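Local coordinates for PAC2 family protein (Mycobacterium tuberculosis, PDB 2WAM) that is of unknown function but belongs to the PAC2 family, within a gene family duplicated in actinobacteria, at residues 47-52 and 163-168; 191-196 and 254-259. All coordinates share one frame; numbering follows the deposited sequence.

Contact 1: 47-52 and 163-168; sequences GMYELE and VRLLAE
Tyr49 and Leu166 show how an alpha/beta fold closes the margin of its sheet: strand 49-51, next to the outermost strand 44-45 of the mixed sheet, meets helix 156-169 through side chains alone. The short axes are nearly parallel, 18° apart, but 12.0 Å separates them, so long side chains must span the gap. Tyr49 and Leu166 share most of this work. With CG set between the backbone N and the carbonyl carbon (chi1 67°), the Tyr49 side chain leaves the backbone toward the helix, and that of Leu166 runs past the ring in the opposite direction, over one face. Leu166 CD1 stands 4.0 Å from the centroid of the Tyr49 ring, almost on the ring normal, a CH-pi contact. The other branch reaches further along the ring: Leu166 CD2 is 3.9 Å from Tyr49 OH. That same methyl also meets Leu51 CD2 at 4.2 Å, while Leu51 CG sits in plane at the edge of the Tyr49 ring, so one leucine covers the face and another flanks the rim. A classic beta bulge at Met48 and Tyr49, opposite strand 44-45, is consistent with both side chains starting toward the helix, where Met48 packs on Phe159 and Ala162. Pro43 of the second subunit also packs on Tyr49. All four touching residues are buried. At the margin of the patch, Leu165 CD2 lies 4.2 Å from Tyr49 OH.

Contact 2: 191-196 and 254-259; sequences ITMTAH and AQALLE
Met193 reaches helix 251-265 by staying extended through its first two torsions, with CG anti to the backbone N (chi1 -170°), and then bending at the sulfur (chi3 -83°), which swings the CE methyl beside the peptide link between Ala256 and Leu257. There CE does all the touching for this residue. It lies 4.0 Å from Ala256 CB and 3.9 Å from Leu257 CD2, and the side chains of Met193 and Leu257 meet at a slant. Ala256, whose CB points toward segment 191-196, shares that methyl between two partners, Met193 CE and Ile191 CG2, the latter 3.9 Å from Ala256 CB. In Ile191 it is the short branch that makes this approach. The helix thus presents a small residue where its backbone comes nearest, the Ile191 and Ala256 CA atoms being 7.2 Å apart, and a longer leucine beside it. Val239 of the neighbouring strand 234-242 touches Ile191, Met193 and Leu257, completing the apolar patch. Elsewhere on the helix surface, Gln255 NE2 donates to Glu259 OE2 at 3.0 Å (N-H...O 159°), with the oxygen close to the amide plane but the donor well above the carboxylate plane. His196 bonds instead to Glu224, consistent with helix 219-229 lying on the other side of the strand. This is the packing of a helix on one face of an alpha/beta sheet, at the strand that ends it within the chain.

Overall arrangement
The two contacts illustrate one principle, a helix laid on a mixed beta sheet, at its two ends. Contact 1 uses strand 49-51, second from one border; contact 2 uses 193-197, the outermost strand at the other. Their centres are 27 Å apart and their nearest atoms about 15 Å, so they are joined through the sheet without touching. Helix 219-229 touches segments of both: Leu223 packs on Val163, and Glu224 bonds His196, which probably puts helices 156-169 and 251-265 on opposite faces of the sheet. The second subunit packs on residues of contact 1 itself, whereas near contact 2 His122 of the third subunit packs on His196.

Contact 1: 47-52 and 163-168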
loop_
_atom_site.group_PDB
_atom_site.type_symbol
_atom_site.label_atom_id
_atom_site.label_comp_id
_atom_site.label_asym_id
_atom_site.label_seq_id
_atom_site.Cartn_x
_atom_site.Cartn_y
_atom_site.Cartn_z
ATOM N N GLY A 47 2.867 8.744 1.497
ATOM C CA GLY A 47 2.486 9.090 2.845
ATOM C C GLY A 47 3.534 9.891 3.599
ATOM O O GLY A 47 3.403 10.075 4.814
ATOM N N MET A 48 4.575 10.357 2.906
ATOM C CA MET A 48 5.600 11.139 3.580
ATOM C C MET A 48 6.031 12.419 2.857
ATOM O O MET A 48 6.100 13.478 3.472
ATOM C CB MET A 48 6.818 10.282 3.918
ATOM C CG MET A 48 7.726 10.958 4.933
ATOM S SD MET A 48 6.901 11.265 6.522
ATOM C CE MET A 48 7.647 12.822 6.844
ATOM N N TYR A 49 6.345 12.317 1.565
ATOM C CA TYR A 49 6.715 13.492 0.787
ATOM C C TYR A 49 6.652 13.257 -0.707
ATOM O O TYR A 49 6.899 12.149 -1.179
ATOM C CB TYR A 49 8.115 13.994 1.164
ATOM C CG TYR A 49 9.255 13.060 0.784
ATOM C CD1 TYR A 49 9.801 13.067 -0.502
ATOM C CD2 TYR A 49 9.803 12.192 1.712
ATOM C CE1 TYR A 49 10.854 12.232 -0.849
ATOM C CE2 TYR A 49 10.850 11.347 1.371
ATOM C CZ TYR A 49 11.374 11.368 0.095
ATOM O OH TYR A 49 12.413 10.520 -0.224
ATOM N N GLU A 50 6.308 14.317 -1.435
ATOM C CA GLU A 50 6.465 14.380 -2.877
ATOM C C GLU A 50 7.718 15.179 -3.230
ATOM O O GLU A 50 7.966 16.258 -2.677
ATOM C CB GLU A 50 5.277 15.081 -3.508
ATOM C CG GLU A 50 3.990 14.303 -3.507
ATOM C CD GLU A 50 3.053 14.756 -4.624
ATOM O OE1 GLU A 50 3.426 15.683 -5.393
ATOM O OE2 GLU A 50 1.950 14.173 -4.734
ATOM N N LEU A 51 8.504 14.653 -4.157
ATOM C CA LEU A 51 9.602 15.413 -4.740
ATOM C C LEU A 51 9.119 16.370 -5.814
ATOM O O LEU A 51 8.238 16.042 -6.600
ATOM C CB LEU A 51 10.618 14.465 -5.360
ATOM C CG LEU A 51 11.495 13.793 -4.320
ATOM C CD1 LEU A 51 12.432 12.820 -4.988
ATOM C CD2 LEU A 51 12.254 14.868 -3.529
ATOM N N GLU A 52 9.701 17.557 -5.845
ATOM C CA GLU A 52 9.590 18.438 -7.002
ATOM C C GLU A 52 10.774 18.131 -7.927
ATOM O O GLU A 52 11.788 18.820 -7.892
ATOM C CB GLU A 52 9.645 19.887 -6.548
ATOM C CG GLU A 52 9.372 20.892 -7.642
ATOM C CD GLU A 52 7.894 21.089 -7.873
ATOM O OE1 GLU A 52 7.109 20.184 -7.499
ATOM O OE2 GLU A 52 7.525 22.154 -8.419
ATOM N N VAL A 163 13.966 12.676 6.114
ATOM C CA VAL A 163 14.832 13.856 6.032
ATOM C C VAL A 163 16.305 13.443 5.956
ATOM O O VAL A 163 17.062 13.930 5.113
ATOM C CB VAL A 163 14.628 14.833 7.226
ATOM C CG1 VAL A 163 15.669 15.932 7.206
ATOM C CG2 VAL A 163 13.238 15.453 7.197
ATOM N N ARG A 164 16.712 12.537 6.836
ATOM C CA ARG A 164 18.079 12.044 6.814
ATOM C C ARG A 164 18.437 11.405 5.457
ATOM O O ARG A 164 19.560 11.569 4.957
ATOM C CB ARG A 164 18.311 11.057 7.961
ATOM C CG ARG A 164 19.657 10.355 7.891
ATOM C CD ARG A 164 19.955 9.589 9.144
ATOM N NE ARG A 164 19.114 8.417 9.263
ATOM C CZ ARG A 164 19.391 7.258 8.683
ATOM N NH1 ARG A 164 20.485 7.144 7.949
ATOM N NH2 ARG A 164 18.574 6.227 8.832
ATOM N N LEU A 165 17.487 10.680 4.865
ATOM C CA LEU A 165 17.721 10.048 3.573
ATOM C C LEU A 165 17.767 11.063 2.422
ATOM O O LEU A 165 18.510 10.882 1.459
ATOM C CB LEU A 165 16.697 8.945 3.305
ATOM C CG LEU A 165 16.811 8.207 1.966
ATOM C CD1 LEU A 165 16.203 6.820 2.084
ATOM C CD2 LEU A 165 16.176 8.979 0.790
ATOM N N LEU A 166 16.981 12.130 2.521
ATOM C CA LEU A 166 17.039 13.205 1.537
ATOM C C LEU A 166 18.365 13.959 1.643
ATOM O O LEU A 166 19.026 14.217 0.635
ATOM C CB LEU A 166 15.853 14.155 1.710
ATOM C CG LEU A 166 14.572 13.691 1.013
ATOM C CD1 LEU A 166 13.434 14.662 1.242
ATOM C CD2 LEU A 166 14.832 13.546 -0.466
ATOM N N ALA A 167 18.751 14.294 2.874
ATOM C CA ALA A 167 20.007 14.988 3.138
ATOM C C ALA A 167 21.213 14.207 2.605
ATOM O O ALA A 167 22.137 14.787 2.043
ATOM C CB ALA A 167 20.158 15.276 4.638
ATOM N N GLU A 168 21.201 12.887 2.758
ATOM C CA GLU A 168 22.285 12.084 2.202
ATOM C C GLU A 168 22.273 12.089 0.667
ATOM O O GLU A 168 23.282 12.419 0.042
ATOM C CB GLU A 168 22.271 10.671 2.767
ATOM C CG GLU A 168 22.684 10.607 4.229
ATOM C CD GLU A 168 22.266 9.309 4.918
ATOM O OE1 GLU A 168 21.817 8.375 4.217
ATOM O OE2 GLU A 168 22.387 9.230 6.162
#

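Contact 2: 191-196 and 254-259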
loop_
_atom_site.group_PDB
_atom_site.type_symbol
_atom_site.label_atom_id
_atom_site.label_comp_id
_atom_site.label_asym_id
_atom_site.label_seq_id
_atom_site.Cartn_x
_atom_site.Cartn_y
_atom_site.Cartn_z
ATOM N N ILE A 191 21.526 39.738 22.917
ATOM C CA ILE A 191 20.821 38.479 22.821
ATOM C C ILE A 191 21.793 37.322 22.989
ATOM O O ILE A 191 22.796 37.242 22.288
ATOM C CB ILE A 191 20.103 38.353 21.479
ATOM C CG1 ILE A 191 18.878 39.266 21.452
ATOM C CG2 ILE A 191 19.718 36.895 21.207
ATOM C CD1 ILE A 191 18.164 39.261 20.111
ATOM N N THR A 192 21.500 36.435 23.933
ATOM C CA THR A 192 22.364 35.294 24.181
ATOM C C THR A 192 21.750 34.050 23.583
ATOM O O THR A 192 20.614 34.071 23.110
ATOM C CB THR A 192 22.646 35.087 25.689
ATOM O OG1 THR A 192 21.418 35.094 26.421
ATOM C CG2 THR A 192 23.537 36.205 26.217
ATOM N N MET A 193 22.493 32.956 23.630
ATOM C CA MET A 193 22.156 31.798 22.827
ATOM C C MET A 193 22.867 30.567 23.361
ATOM O O MET A 193 24.030 30.649 23.753
ATOM C CB MET A 193 22.619 32.090 21.411
ATOM C CG MET A 193 22.171 31.132 20.363
ATOM S SD MET A 193 22.511 31.901 18.783
ATOM C CE MET A 193 21.054 32.929 18.623
ATOM N N THR A 194 22.180 29.430 23.399
ATOM C CA THR A 194 22.861 28.192 23.776
ATOM C C THR A 194 23.116 27.262 22.578
ATOM O O THR A 194 22.193 26.749 21.948
ATOM C CB THR A 194 22.201 27.446 24.977
ATOM O OG1 THR A 194 21.092 26.662 24.539
ATOM C CG2 THR A 194 21.742 28.416 26.024
ATOM N N ALA A 195 24.395 27.069 22.284
ATOM C CA ALA A 195 24.843 26.294 21.143
ATOM C C ALA A 195 25.006 24.827 21.500
ATOM O O ALA A 195 25.388 24.491 22.617
ATOM C CB ALA A 195 26.164 26.851 20.649
ATOM N N HIS A 196 24.710 23.956 20.543
ATOM C CA HIS A 196 25.024 22.537 20.674
ATOM C C HIS A 196 25.564 21.979 19.359
ATOM O O HIS A 196 25.222 22.457 18.274
ATOM C CB HIS A 196 23.834 21.712 21.203
ATOM C CG HIS A 196 22.497 22.200 20.745
ATOM N ND1 HIS A 196 21.711 21.492 19.863
ATOM C CD2 HIS A 196 21.801 23.319 21.057
ATOM C CE1 HIS A 196 20.589 22.153 19.650
ATOM N NE2 HIS A 196 20.619 23.268 20.358
ATOM N N ALA A 254 15.071 36.340 15.687
ATOM C CA ALA A 254 15.218 35.694 14.379
ATOM C C ALA A 254 16.503 36.166 13.692
ATOM O O ALA A 254 17.259 35.373 13.140
ATOM C CB ALA A 254 14.007 35.977 13.494
ATOM N N GLN A 255 16.756 37.465 13.737
ATOM C CA GLN A 255 17.995 37.988 13.182
ATOM C C GLN A 255 19.231 37.352 13.845
ATOM O O GLN A 255 20.168 36.937 13.163
ATOM C CB GLN A 255 18.029 39.505 13.288
ATOM C CG GLN A 255 19.311 40.100 12.794
ATOM C CD GLN A 255 19.404 41.579 13.089
ATOM O OE1 GLN A 255 18.414 42.225 13.435
ATOM N NE2 GLN A 255 20.596 42.126 12.949
ATOM N N ALA A 256 19.227 37.261 15.171
ATOM C CA ALA A 256 20.342 36.633 15.864
ATOM C C ALA A 256 20.552 35.200 15.370
ATOM O O ALA A 256 21.676 34.802 15.056
ATOM C CB ALA A 256 20.127 36.659 17.365
ATOM N N LEU A 257 19.471 34.424 15.301
ATOM C CA LEU A 257 19.571 33.065 14.779
ATOM C C LEU A 257 20.205 33.055 13.388
ATOM O O LEU A 257 21.184 32.353 13.153
ATOM C CB LEU A 257 18.204 32.394 14.738
ATOM C CG LEU A 257 17.648 31.897 16.075
ATOM C CD1 LEU A 257 16.194 31.418 15.959
ATOM C CD2 LEU A 257 18.518 30.797 16.596
ATOM N N LEU A 258 19.655 33.845 12.468
ATOM C CA LEU A 258 20.151 33.851 11.095
ATOM C C LEU A 258 21.603 34.331 10.977
ATOM O O LEU A 258 22.362 33.841 10.142
ATOM C CB LEU A 258 19.228 34.655 10.175
ATOM C CG LEU A 258 17.838 34.053 9.906
ATOM C CD1 LEU A 258 17.185 34.720 8.710
ATOM C CD2 LEU A 258 17.891 32.548 9.708
ATOM N N GLU A 259 21.994 35.286 11.813
ATOM C CA GLU A 259 23.365 35.775 11.784
ATOM C C GLU A 259 24.289 34.625 12.133
ATOM O O GLU A 259 25.398 34.516 11.610
ATOM C CB GLU A 259 23.551 36.944 12.751
ATOM C CG GLU A 259 23.031 38.253 12.194
ATOM C CD GLU A 259 23.034 39.374 13.210
ATOM O OE1 GLU A 259 22.956 39.081 14.417
ATOM O OE2 GLU A 259 23.106 40.554 12.796
#